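Local atomic coordinates of virulence factor (Pectobacterium carotovorum, PDB entry 2W3Y), a protein that acts as a virulence factor in a Drosophila pathogen, carries S-linked palmitate and binds to lipid vesicles. Residues Asn27-Ile32 with Glu251-Asp256; Ile32-Ser37 with Lys86-Tyr91; Pro103-Asp108 with Lys241-Phe246; Lys188-Ile193 with Gly225-Ile230. One frame throughout, in Å; residues are numbered along the deposited sequence.

Contact 1 brings the loop after helix 9-18 against the loop after helix 237-250, so its two segments enclose most of the chain. Within that span, contact 2 closes first and contact 3 opens later, with contact 4 lying between the two halves of contact 3. Contacts 1 and 2 share Ile-32, and their centres are about 14 Å apart. Contacts 2, 3 and 4 all reach the same mixed sheet; strands 106-107 and 214-228 are neighbours in it, which puts contacts 3 and 4 about 11 Å apart between centres. Contact 2 lies about 22 Å from contact 4. Contact 2 joins a loop to strand 36-37, contact 3 two helices and contact 4 two sheet strands.

Contact 1: residues Asn27-Ile32 with Glu251-Asp256; sequences NETFDI and EGKAID
Lys-253 lays its side chain obliquely across Thr-29 and ends with its ammonium group among oxygens. Lys-253 NZ donates to Thr-29 O at 2.8 Å, arriving well above the carbonyl plane (49° out of it), and to Thr-29 OG1 at 3.1 Å. The chain bends at chi2 (79°), which brings NZ to Thr-29. Ser-26 O and a water are also within bonding distance of NZ, so its three N-H must be shared among four oxygens; the water donates to Asp-31 OD1, bridging what is otherwise a long salt bridge of 3.8 Å between Asp-31 OD1 and Lys-253 NZ. Next to this polar cluster the backbones form a single beta bridge at Phe-30 and Gly-252. Phe-30 N gives an almost straight bond to Glu-251 O (3.1 Å), and Lys-253 N returns one to Phe-30 O (3.0 Å). Thr-29 CG2 rests against the carboxylate end of Glu-251. Farther along, the isoleucines cross at about a right angle, Ile-32 CD1 meeting Ile-255 CG2 at 3.9 Å. The joined loops sit against helix 57-81, where Phe-30 touches Ala-76 and Ile-255 touches Ala-72, while both isoleucines also reach Tyr-44 of strand 40-49 and Phe-30 stacks on His-18 of helix 9-18.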
# COMPACT_ATOMS: atom_id res chain seq x y z
N ASN A 27 0.65 -21.00 12.78
CA ASN A 27 1.21 -22.01 11.88
C ASN A 27 0.26 -22.37 10.73
O ASN A 27 0.63 -23.14 9.84
CB ASN A 27 1.60 -23.27 12.67
CG ASN A 27 0.69 -23.52 13.86
OD1 ASN A 27 -0.32 -24.23 13.75
ND2 ASN A 27 1.01 -22.92 15.01
N GLU A 28 -0.95 -21.81 10.76
CA GLU A 28 -2.00 -22.07 9.77
C GLU A 28 -2.34 -20.87 8.86
O GLU A 28 -2.88 -21.06 7.76
CB GLU A 28 -3.27 -22.57 10.47
CG GLU A 28 -3.29 -24.07 10.79
CD GLU A 28 -3.96 -24.91 9.70
OE1 GLU A 28 -3.80 -24.60 8.49
OE2 GLU A 28 -4.65 -25.90 10.05
N THR A 29 -2.04 -19.65 9.32
CA THR A 29 -2.18 -18.44 8.49
C THR A 29 -1.34 -18.55 7.22
O THR A 29 -0.31 -19.25 7.19
CB THR A 29 -1.75 -17.15 9.23
OG1 THR A 29 -0.53 -17.39 9.95
CG2 THR A 29 -2.82 -16.68 10.20
N PHE A 30 -1.76 -17.86 6.17
CA PHE A 30 -1.10 -18.01 4.87
C PHE A 30 0.13 -17.12 4.71
O PHE A 30 0.10 -15.95 5.08
CB PHE A 30 -2.11 -17.81 3.75
CG PHE A 30 -3.28 -18.77 3.82
CD1 PHE A 30 -3.09 -20.13 3.58
CD2 PHE A 30 -4.55 -18.32 4.17
CE1 PHE A 30 -4.16 -21.04 3.65
CE2 PHE A 30 -5.63 -19.21 4.24
CZ PHE A 30 -5.44 -20.58 3.99
N ASP A 31 1.20 -17.69 4.18
CA ASP A 31 2.43 -16.94 3.87
C ASP A 31 2.15 -15.77 2.93
O ASP A 31 1.32 -15.88 2.03
CB ASP A 31 3.48 -17.85 3.24
CG ASP A 31 4.02 -18.88 4.22
OD1 ASP A 31 3.91 -18.67 5.44
OD2 ASP A 31 4.58 -19.91 3.75
N ILE A 32 2.83 -14.64 3.14
CA ILE A 32 2.69 -13.48 2.26
C ILE A 32 3.92 -13.34 1.39
O ILE A 32 4.93 -14.01 1.61
CB ILE A 32 2.36 -12.16 3.03
CG1 ILE A 32 3.54 -11.72 3.92
CG2 ILE A 32 1.01 -12.32 3.80
CD1 ILE A 32 3.43 -10.27 4.45
N GLU A 251 -6.85 -15.09 6.27
CA GLU A 251 -5.82 -14.29 6.97
C GLU A 251 -4.39 -14.59 6.53
O GLU A 251 -3.95 -15.72 6.56
CB GLU A 251 -5.94 -14.48 8.49
CG GLU A 251 -5.05 -13.52 9.29
CD GLU A 251 -5.15 -13.69 10.80
OE1 GLU A 251 -4.16 -13.35 11.49
OE2 GLU A 251 -6.22 -14.15 11.29
N GLY A 252 -3.65 -13.55 6.14
CA GLY A 252 -2.23 -13.68 5.87
C GLY A 252 -1.42 -13.35 7.12
O GLY A 252 -1.94 -12.75 8.06
N LYS A 253 -0.16 -13.77 7.15
CA LYS A 253 0.80 -13.32 8.17
C LYS A 253 0.80 -11.79 8.25
O LYS A 253 0.59 -11.11 7.25
CB LYS A 253 2.20 -13.80 7.81
CG LYS A 253 2.68 -15.02 8.59
CD LYS A 253 2.11 -16.30 8.07
CE LYS A 253 2.77 -17.47 8.79
NZ LYS A 253 1.94 -18.70 8.72
N ALA A 254 1.02 -11.26 9.45
CA ALA A 254 1.03 -9.81 9.67
C ALA A 254 2.05 -9.07 8.79
O ALA A 254 3.24 -9.38 8.80
CB ALA A 254 1.26 -9.49 11.15
N ILE A 255 1.57 -8.08 8.03
CA ILE A 255 2.48 -7.21 7.26
C ILE A 255 3.39 -6.37 8.15
O ILE A 255 4.48 -5.99 7.72
CB ILE A 255 1.76 -6.34 6.17
CG1 ILE A 255 0.85 -5.27 6.80
CG2 ILE A 255 1.03 -7.23 5.15
CD1 ILE A 255 0.34 -4.21 5.83
N ASP A 256 2.97 -6.11 9.39
CA ASP A 256 3.85 -5.38 10.33
C ASP A 256 5.09 -6.16 10.80
O ASP A 256 5.99 -5.58 11.42
CB ASP A 256 3.05 -4.74 11.49
CG ASP A 256 2.52 -5.75 12.52
OD1 ASP A 256 2.86 -6.94 12.44
OD2 ASP A 256 1.76 -5.32 13.42
O HOH W 1 2.73 -21.08 7.34

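Contact 2: residues Ile32-Ser37 with Lys86-Tyr91; sequences IVPGLS and KEKYHY
The segment leading into edge strand 36-37 of the mixed sheet meets the loop before helix 91-105 mainly through Tyr-89. With CG beside the backbone N and anti to the carbonyl carbon (chi1 -54°), the ring reaches across to Val-33, Pro-34 and Ser-37. Its hydroxyl donates a short hydrogen bond to Pro-34 O, with 2.6 Å between Tyr-89 OH and that oxygen, which lies at the ring edge near the ring plane. The donor is tilted 26° from the carbonyl plane. A water donates to the same hydroxyl at 2.9 Å from Tyr-89 OH, so the phenol oxygen both gives and receives. Ser-37 CB approaches Tyr-89 OH to 3.3 Å, whereas Ser-37 OG is engaged by Asp-39 N. On the apolar side, Val-33 and Tyr-89 slide past each other in opposite directions, and Val-33 CG1 comes within 3.5 Å of Tyr-89 CE1. Val-33 CG1 also touches Lys-88 CB at 3.9 Å, while Lys-88 NZ bonds to Asn-79 OD1. Around the contact, Val-33 and Tyr-89 both rest on Val-42 of strand 40-49, Val-33 also touches Val-78 of helix 57-81, and Tyr-89 reaches Leu-169 on strand 166-179.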
# COMPACT_ATOMS: atom_id res chain seq x y z
N ILE A 32 2.83 -14.64 3.14
CA ILE A 32 2.69 -13.48 2.26
C ILE A 32 3.92 -13.34 1.39
O ILE A 32 4.93 -14.01 1.61
CB ILE A 32 2.36 -12.16 3.03
CG1 ILE A 32 3.54 -11.72 3.92
CG2 ILE A 32 1.01 -12.32 3.80
CD1 ILE A 32 3.43 -10.27 4.45
N VAL A 33 3.83 -12.48 0.37
CA VAL A 33 4.93 -12.28 -0.53
C VAL A 33 6.04 -11.55 0.23
O VAL A 33 5.79 -10.51 0.85
CB VAL A 33 4.48 -11.50 -1.78
CG1 VAL A 33 5.70 -11.09 -2.65
CG2 VAL A 33 3.43 -12.32 -2.58
N PRO A 34 7.26 -12.12 0.24
CA PRO A 34 8.37 -11.50 0.99
C PRO A 34 8.66 -10.08 0.52
O PRO A 34 8.68 -9.80 -0.69
CB PRO A 34 9.55 -12.44 0.70
CG PRO A 34 8.88 -13.77 0.41
CD PRO A 34 7.68 -13.38 -0.40
N GLY A 35 8.88 -9.18 1.48
CA GLY A 35 9.01 -7.75 1.20
C GLY A 35 10.22 -7.41 0.35
O GLY A 35 10.16 -6.49 -0.45
N LEU A 36 11.31 -8.14 0.53
CA LEU A 36 12.52 -7.84 -0.22
C LEU A 36 13.19 -9.11 -0.73
O LEU A 36 13.49 -10.02 0.04
CB LEU A 36 13.48 -6.98 0.62
CG LEU A 36 14.86 -6.62 0.06
CD1 LEU A 36 14.72 -5.76 -1.19
CD2 LEU A 36 15.70 -5.93 1.11
N SER A 37 13.47 -9.14 -2.03
CA SER A 37 13.93 -10.34 -2.70
C SER A 37 14.83 -9.98 -3.87
O SER A 37 14.77 -8.86 -4.39
CB SER A 37 12.71 -11.13 -3.23
OG SER A 37 13.07 -12.01 -4.26
N LYS A 86 9.46 -15.32 -9.24
CA LYS A 86 9.47 -14.07 -10.01
C LYS A 86 8.07 -13.45 -10.16
O LYS A 86 7.89 -12.24 -10.07
CB LYS A 86 10.10 -14.31 -11.38
CG LYS A 86 11.60 -14.44 -11.35
CD LYS A 86 12.17 -14.63 -12.76
CE LYS A 86 13.61 -15.11 -12.71
NZ LYS A 86 14.45 -14.14 -11.97
N GLU A 87 7.08 -14.32 -10.40
CA GLU A 87 5.71 -13.91 -10.62
C GLU A 87 4.98 -13.41 -9.37
O GLU A 87 3.95 -12.73 -9.49
CB GLU A 87 4.94 -15.03 -11.32
CG GLU A 87 5.27 -15.14 -12.80
CD GLU A 87 4.67 -16.39 -13.44
OE1 GLU A 87 3.56 -16.29 -14.02
OE2 GLU A 87 5.29 -17.47 -13.34
N LYS A 88 5.51 -13.72 -8.18
CA LYS A 88 5.01 -13.05 -6.95
C LYS A 88 5.13 -11.51 -7.01
O LYS A 88 4.39 -10.78 -6.33
CB LYS A 88 5.75 -13.54 -5.69
CG LYS A 88 5.55 -15.00 -5.37
CD LYS A 88 6.47 -15.42 -4.22
CE LYS A 88 6.68 -16.93 -4.17
NZ LYS A 88 5.48 -17.65 -3.72
N TYR A 89 6.05 -11.01 -7.83
CA TYR A 89 6.27 -9.57 -8.00
C TYR A 89 5.74 -9.03 -9.34
O TYR A 89 6.13 -7.95 -9.78
CB TYR A 89 7.76 -9.24 -7.77
CG TYR A 89 8.24 -9.77 -6.43
CD1 TYR A 89 8.07 -9.03 -5.26
CD2 TYR A 89 8.84 -11.03 -6.34
CE1 TYR A 89 8.50 -9.52 -4.03
CE2 TYR A 89 9.26 -11.55 -5.11
CZ TYR A 89 9.08 -10.77 -3.95
OH TYR A 89 9.47 -11.28 -2.73
N HIS A 90 4.82 -9.77 -9.97
CA HIS A 90 4.21 -9.32 -11.22
C HIS A 90 2.94 -8.58 -10.89
O HIS A 90 1.99 -9.18 -10.36
CB HIS A 90 3.91 -10.50 -12.17
CG HIS A 90 5.12 -11.00 -12.90
ND1 HIS A 90 5.03 -11.89 -13.96
CD2 HIS A 90 6.44 -10.72 -12.75
CE1 HIS A 90 6.25 -12.14 -14.41
NE2 HIS A 90 7.12 -11.44 -13.70
N TYR A 91 2.92 -7.29 -11.20
CA TYR A 91 1.76 -6.44 -10.88
C TYR A 91 0.41 -6.99 -11.37
O TYR A 91 -0.62 -6.85 -10.69
CB TYR A 91 1.96 -5.03 -11.40
CG TYR A 91 0.81 -4.13 -11.04
CD1 TYR A 91 0.69 -3.63 -9.74
CD2 TYR A 91 -0.19 -3.81 -11.97
CE1 TYR A 91 -0.38 -2.83 -9.38
CE2 TYR A 91 -1.28 -3.00 -11.60
CZ TYR A 91 -1.34 -2.52 -10.30
OH TYR A 91 -2.36 -1.72 -9.89
O HOH W 2 10.68 -13.97 -2.77

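Contact 3: residues Pro103-Asp108 with Lys241-Phe246; sequences PAFFTD and KKVDNF
Ala-104 O, near the end of helix 91-105, accepts a hydrogen bond from Arg-229 NH2; Lys-242 CE only packs near Ala-104 O, at 4.2 Å, without bonding it. No hydrogen bond links the two segments directly, and the contact is carried by the ring of Phe-105. Lys-242 and Phe-105 come at each other from opposite directions: the lysine leaves its helix with CG between the backbone N and the carbonyl carbon (chi1 71°), bends at chi3 and chi4, and packs closely, with Lys-242 CE 3.3 Å from Phe-105 CE1. Val-243 slides past the same ring in the opposite sense, its CG2 methyl lying 3.7 Å from Phe-105 CD1. One turn on, Phe-246 adds the third partner of the Phe-105 ring. The far end of Phe-105 lies over one face of the Phe-246 ring, with Phe-105 CZ 3.8 Å from Phe-246 CG, but the planes are inclined at 47° and the centroids are 5.1 Å apart, so the pair is oblique. Within helix 237-250, the bond from Phe-246 N to Lys-242 O holds the two residues on successive turns. Phe-70 also meets Phe-105, and Phe-14 packs edge-to-face on Phe-246, which extends the aromatic cluster. The chemistry is therefore that of a hydrophobic helix-to-helix junction: dispersion between rings, methyl and methylene groups joins helix 237-250 to the end of helix 91-105, and the lysine contributes through its carbon chain.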
# COMPACT_ATOMS: atom_id res chain seq x y z
N PRO A 103 -14.96 -4.80 -5.71
CA PRO A 103 -16.43 -4.80 -5.85
C PRO A 103 -17.14 -5.31 -4.60
O PRO A 103 -18.24 -4.83 -4.26
CB PRO A 103 -16.66 -5.77 -7.01
CG PRO A 103 -15.39 -5.80 -7.76
CD PRO A 103 -14.32 -5.65 -6.73
N ALA A 104 -16.49 -6.23 -3.89
CA ALA A 104 -17.06 -6.88 -2.71
C ALA A 104 -17.15 -6.00 -1.47
O ALA A 104 -18.17 -6.00 -0.79
CB ALA A 104 -16.26 -8.15 -2.40
N PHE A 105 -16.09 -5.23 -1.19
CA PHE A 105 -15.97 -4.52 0.09
C PHE A 105 -15.67 -3.03 -0.03
O PHE A 105 -15.56 -2.33 0.97
CB PHE A 105 -14.87 -5.16 0.95
CG PHE A 105 -15.01 -6.64 1.15
CD1 PHE A 105 -15.97 -7.15 2.01
CD2 PHE A 105 -14.16 -7.52 0.49
CE1 PHE A 105 -16.09 -8.52 2.21
CE2 PHE A 105 -14.27 -8.90 0.68
CZ PHE A 105 -15.23 -9.40 1.54
N PHE A 106 -15.52 -2.54 -1.25
CA PHE A 106 -15.02 -1.19 -1.45
C PHE A 106 -15.90 -0.37 -2.40
O PHE A 106 -16.78 -0.90 -3.08
CB PHE A 106 -13.58 -1.22 -1.97
CG PHE A 106 -12.58 -1.81 -1.00
CD1 PHE A 106 -11.79 -0.99 -0.22
CD2 PHE A 106 -12.43 -3.19 -0.89
CE1 PHE A 106 -10.87 -1.53 0.68
CE2 PHE A 106 -11.52 -3.74 -0.00
CZ PHE A 106 -10.74 -2.90 0.79
N THR A 107 -15.61 0.92 -2.46
CA THR A 107 -16.35 1.81 -3.33
C THR A 107 -15.36 2.73 -4.05
O THR A 107 -14.16 2.64 -3.81
CB THR A 107 -17.44 2.57 -2.52
OG1 THR A 107 -18.29 3.30 -3.41
CG2 THR A 107 -16.85 3.48 -1.46
N ASP A 108 -15.87 3.59 -4.94
CA ASP A 108 -15.05 4.47 -5.80
C ASP A 108 -13.79 3.77 -6.33
O ASP A 108 -12.66 4.19 -6.05
CB ASP A 108 -14.69 5.77 -5.07
CG ASP A 108 -15.91 6.64 -4.79
OD1 ASP A 108 -16.89 6.62 -5.57
OD2 ASP A 108 -15.88 7.35 -3.77
N LYS A 241 -20.27 -8.66 9.45
CA LYS A 241 -20.07 -10.11 9.56
C LYS A 241 -19.41 -10.75 8.34
O LYS A 241 -18.54 -11.61 8.51
CB LYS A 241 -21.37 -10.84 9.89
CG LYS A 241 -21.72 -10.79 11.37
CD LYS A 241 -22.73 -11.88 11.75
CE LYS A 241 -24.15 -11.53 11.31
NZ LYS A 241 -25.15 -12.38 12.05
N LYS A 242 -19.81 -10.36 7.13
CA LYS A 242 -19.15 -10.94 5.95
C LYS A 242 -17.69 -10.49 5.83
O LYS A 242 -16.84 -11.29 5.45
CB LYS A 242 -19.95 -10.76 4.64
CG LYS A 242 -20.03 -9.35 4.07
CD LYS A 242 -20.47 -9.39 2.59
CE LYS A 242 -19.28 -9.25 1.63
NZ LYS A 242 -19.39 -10.02 0.36
N VAL A 243 -17.42 -9.23 6.18
CA VAL A 243 -16.06 -8.69 6.26
C VAL A 243 -15.23 -9.53 7.24
O VAL A 243 -14.23 -10.13 6.84
CB VAL A 243 -16.05 -7.18 6.66
CG1 VAL A 243 -14.63 -6.68 6.98
CG2 VAL A 243 -16.69 -6.32 5.55
N ASP A 244 -15.69 -9.61 8.50
CA ASP A 244 -14.96 -10.31 9.57
C ASP A 244 -14.72 -11.79 9.29
O ASP A 244 -13.62 -12.28 9.54
CB ASP A 244 -15.67 -10.13 10.92
CG ASP A 244 -15.52 -8.73 11.49
OD1 ASP A 244 -14.62 -7.98 11.02
OD2 ASP A 244 -16.30 -8.37 12.40
N ASN A 245 -15.74 -12.47 8.76
CA ASN A 245 -15.62 -13.89 8.42
C ASN A 245 -14.63 -14.14 7.29
O ASN A 245 -13.82 -15.07 7.35
CB ASN A 245 -16.99 -14.49 8.04
CG ASN A 245 -17.92 -14.70 9.25
OD1 ASN A 245 -17.48 -14.86 10.39
ND2 ASN A 245 -19.23 -14.69 8.99
N PHE A 246 -14.71 -13.31 6.26
CA PHE A 246 -13.80 -13.41 5.11
C PHE A 246 -12.35 -13.18 5.56
O PHE A 246 -11.45 -13.97 5.24
CB PHE A 246 -14.20 -12.39 4.05
CG PHE A 246 -13.26 -12.32 2.88
CD1 PHE A 246 -13.41 -13.17 1.79
CD2 PHE A 246 -12.22 -11.38 2.87
CE1 PHE A 246 -12.54 -13.12 0.71
CE2 PHE A 246 -11.34 -11.32 1.79
CZ PHE A 246 -11.50 -12.20 0.71

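Contact 4: residues Lys188-Ile193 with Gly225-Ile230; sequences KPRFLI and GGTFRI
Strands 188-193 and 225-228 run antiparallel, their axes 4.6 Å apart at closest approach and their directions 154° apart. Phe-191 and Gly-226 form the hydrogen-bonded pair, with Phe-191 N to Gly-226 O and Gly-226 N to Phe-191 O both at 2.9 Å; a third bond runs from Phe-228 N to Pro-189 O (2.8 Å). Arg-190 with Thr-227 and Leu-192 with Gly-225 are non-hydrogen-bonded pairs. Lys-188 crosses Thr-227 at about a right angle, Lys-188 CG lying 3.7 Å from Thr-227 CG2, while one water joins the polar ends, bonded to Lys-188 NZ and to Thr-227 OG1. Arg-190 leads its guanidinium away, to a salt bridge with Asp-176 and a bond to Gly-134 O. Leu-192 CD2 comes to 4.1 Å from Gly-225 CA, where no side chain stands between them. At the other end, the Pro-189 ring packs obliquely against Ile-230, with Pro-189 CG 3.9 Å from Ile-230 CB. Phe-191 projects from the opposite face, where CG anti to the backbone N (chi1 172°) carries the ring toward Val-71 of helix 57-81 and Ile-102 of helix 91-105. Such pairing is characteristic of adjacent antiparallel strands; here they belong to the mixed sheet of the Evf fold, helices 57-81 and 91-105 cover the face that carries Phe-191, and the Leu-192 side chain is about 8 Å from the bound palmitic acid.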
# COMPACT_ATOMS: atom_id res chain seq x y z
N LYS A 188 -11.57 8.92 5.43
CA LYS A 188 -11.60 8.08 4.23
C LYS A 188 -10.48 7.03 4.28
O LYS A 188 -9.31 7.39 4.18
CB LYS A 188 -11.49 8.94 2.96
CG LYS A 188 -11.68 8.17 1.64
CD LYS A 188 -11.25 8.99 0.41
CE LYS A 188 -12.15 10.21 0.17
NZ LYS A 188 -13.60 9.85 -0.01
N PRO A 189 -10.84 5.75 4.50
CA PRO A 189 -9.83 4.71 4.37
C PRO A 189 -9.72 4.13 2.95
O PRO A 189 -10.73 3.69 2.39
CB PRO A 189 -10.30 3.64 5.35
CG PRO A 189 -11.80 3.79 5.41
CD PRO A 189 -12.14 5.21 4.95
N ARG A 190 -8.51 4.14 2.38
CA ARG A 190 -8.28 3.59 1.02
C ARG A 190 -7.29 2.41 1.00
O ARG A 190 -6.28 2.43 1.73
CB ARG A 190 -7.74 4.68 0.08
CG ARG A 190 -8.69 5.83 -0.21
CD ARG A 190 -7.99 6.91 -1.07
NE ARG A 190 -7.17 7.85 -0.28
CZ ARG A 190 -6.13 8.55 -0.75
NH1 ARG A 190 -5.76 8.43 -2.02
NH2 ARG A 190 -5.44 9.38 0.05
N PHE A 191 -7.61 1.40 0.16
CA PHE A 191 -6.78 0.24 -0.13
C PHE A 191 -6.18 0.47 -1.53
O PHE A 191 -6.91 0.69 -2.50
CB PHE A 191 -7.67 -1.02 -0.11
CG PHE A 191 -7.00 -2.29 -0.58
CD1 PHE A 191 -6.34 -3.13 0.30
CD2 PHE A 191 -7.11 -2.69 -1.92
CE1 PHE A 191 -5.75 -4.34 -0.15
CE2 PHE A 191 -6.53 -3.88 -2.37
CZ PHE A 191 -5.85 -4.70 -1.50
N LEU A 192 -4.85 0.45 -1.62
CA LEU A 192 -4.12 0.78 -2.87
C LEU A 192 -2.98 -0.20 -3.19
O LEU A 192 -2.18 -0.52 -2.30
CB LEU A 192 -3.55 2.21 -2.80
CG LEU A 192 -4.58 3.35 -2.67
CD1 LEU A 192 -3.98 4.63 -2.10
CD2 LEU A 192 -5.28 3.62 -4.01
N ILE A 193 -2.92 -0.69 -4.44
CA ILE A 193 -1.76 -1.46 -4.91
C ILE A 193 -1.18 -0.76 -6.14
O ILE A 193 -1.87 -0.60 -7.14
CB ILE A 193 -2.05 -2.96 -5.28
CG1 ILE A 193 -3.03 -3.65 -4.30
CG2 ILE A 193 -0.72 -3.72 -5.47
CD1 ILE A 193 -2.41 -4.14 -2.96
N GLY A 225 -7.20 0.13 -6.71
CA GLY A 225 -7.60 0.46 -5.35
C GLY A 225 -9.04 0.88 -5.20
O GLY A 225 -9.79 0.97 -6.17
N GLY A 226 -9.43 1.15 -3.95
CA GLY A 226 -10.77 1.62 -3.66
C GLY A 226 -10.86 2.17 -2.26
O GLY A 226 -9.90 2.09 -1.49
N THR A 227 -12.02 2.73 -1.95
CA THR A 227 -12.32 3.29 -0.63
C THR A 227 -13.12 2.23 0.14
O THR A 227 -14.09 1.70 -0.39
CB THR A 227 -13.16 4.57 -0.78
OG1 THR A 227 -12.45 5.53 -1.57
CG2 THR A 227 -13.52 5.19 0.58
N PHE A 228 -12.71 1.93 1.38
CA PHE A 228 -13.46 0.97 2.18
C PHE A 228 -14.79 1.53 2.70
O PHE A 228 -14.89 2.69 3.06
CB PHE A 228 -12.64 0.43 3.36
CG PHE A 228 -13.35 -0.64 4.15
CD1 PHE A 228 -13.61 -1.88 3.58
CD2 PHE A 228 -13.76 -0.41 5.46
CE1 PHE A 228 -14.27 -2.87 4.30
CE2 PHE A 228 -14.41 -1.39 6.19
CZ PHE A 228 -14.67 -2.62 5.62
N ARG A 229 -15.80 0.65 2.72
CA ARG A 229 -17.14 0.98 3.20
C ARG A 229 -17.17 0.99 4.73
O ARG A 229 -17.83 0.15 5.36
CB ARG A 229 -18.15 -0.03 2.65
CG ARG A 229 -18.29 -0.03 1.15
CD ARG A 229 -19.62 -0.62 0.74
NE ARG A 229 -19.49 -1.98 0.25
CZ ARG A 229 -20.49 -2.86 0.20
NH1 ARG A 229 -21.70 -2.54 0.63
NH2 ARG A 229 -20.26 -4.07 -0.27
N ILE A 230 -16.45 1.94 5.32
CA ILE A 230 -16.31 2.01 6.79
C ILE A 230 -17.62 2.35 7.51
O ILE A 230 -17.88 1.87 8.63
CB ILE A 230 -15.14 2.97 7.20
CG1 ILE A 230 -14.76 2.80 8.67
CG2 ILE A 230 -15.47 4.43 6.85
CD1 ILE A 230 -14.05 1.49 9.00
O HOH W 3 -13.78 7.88 -2.14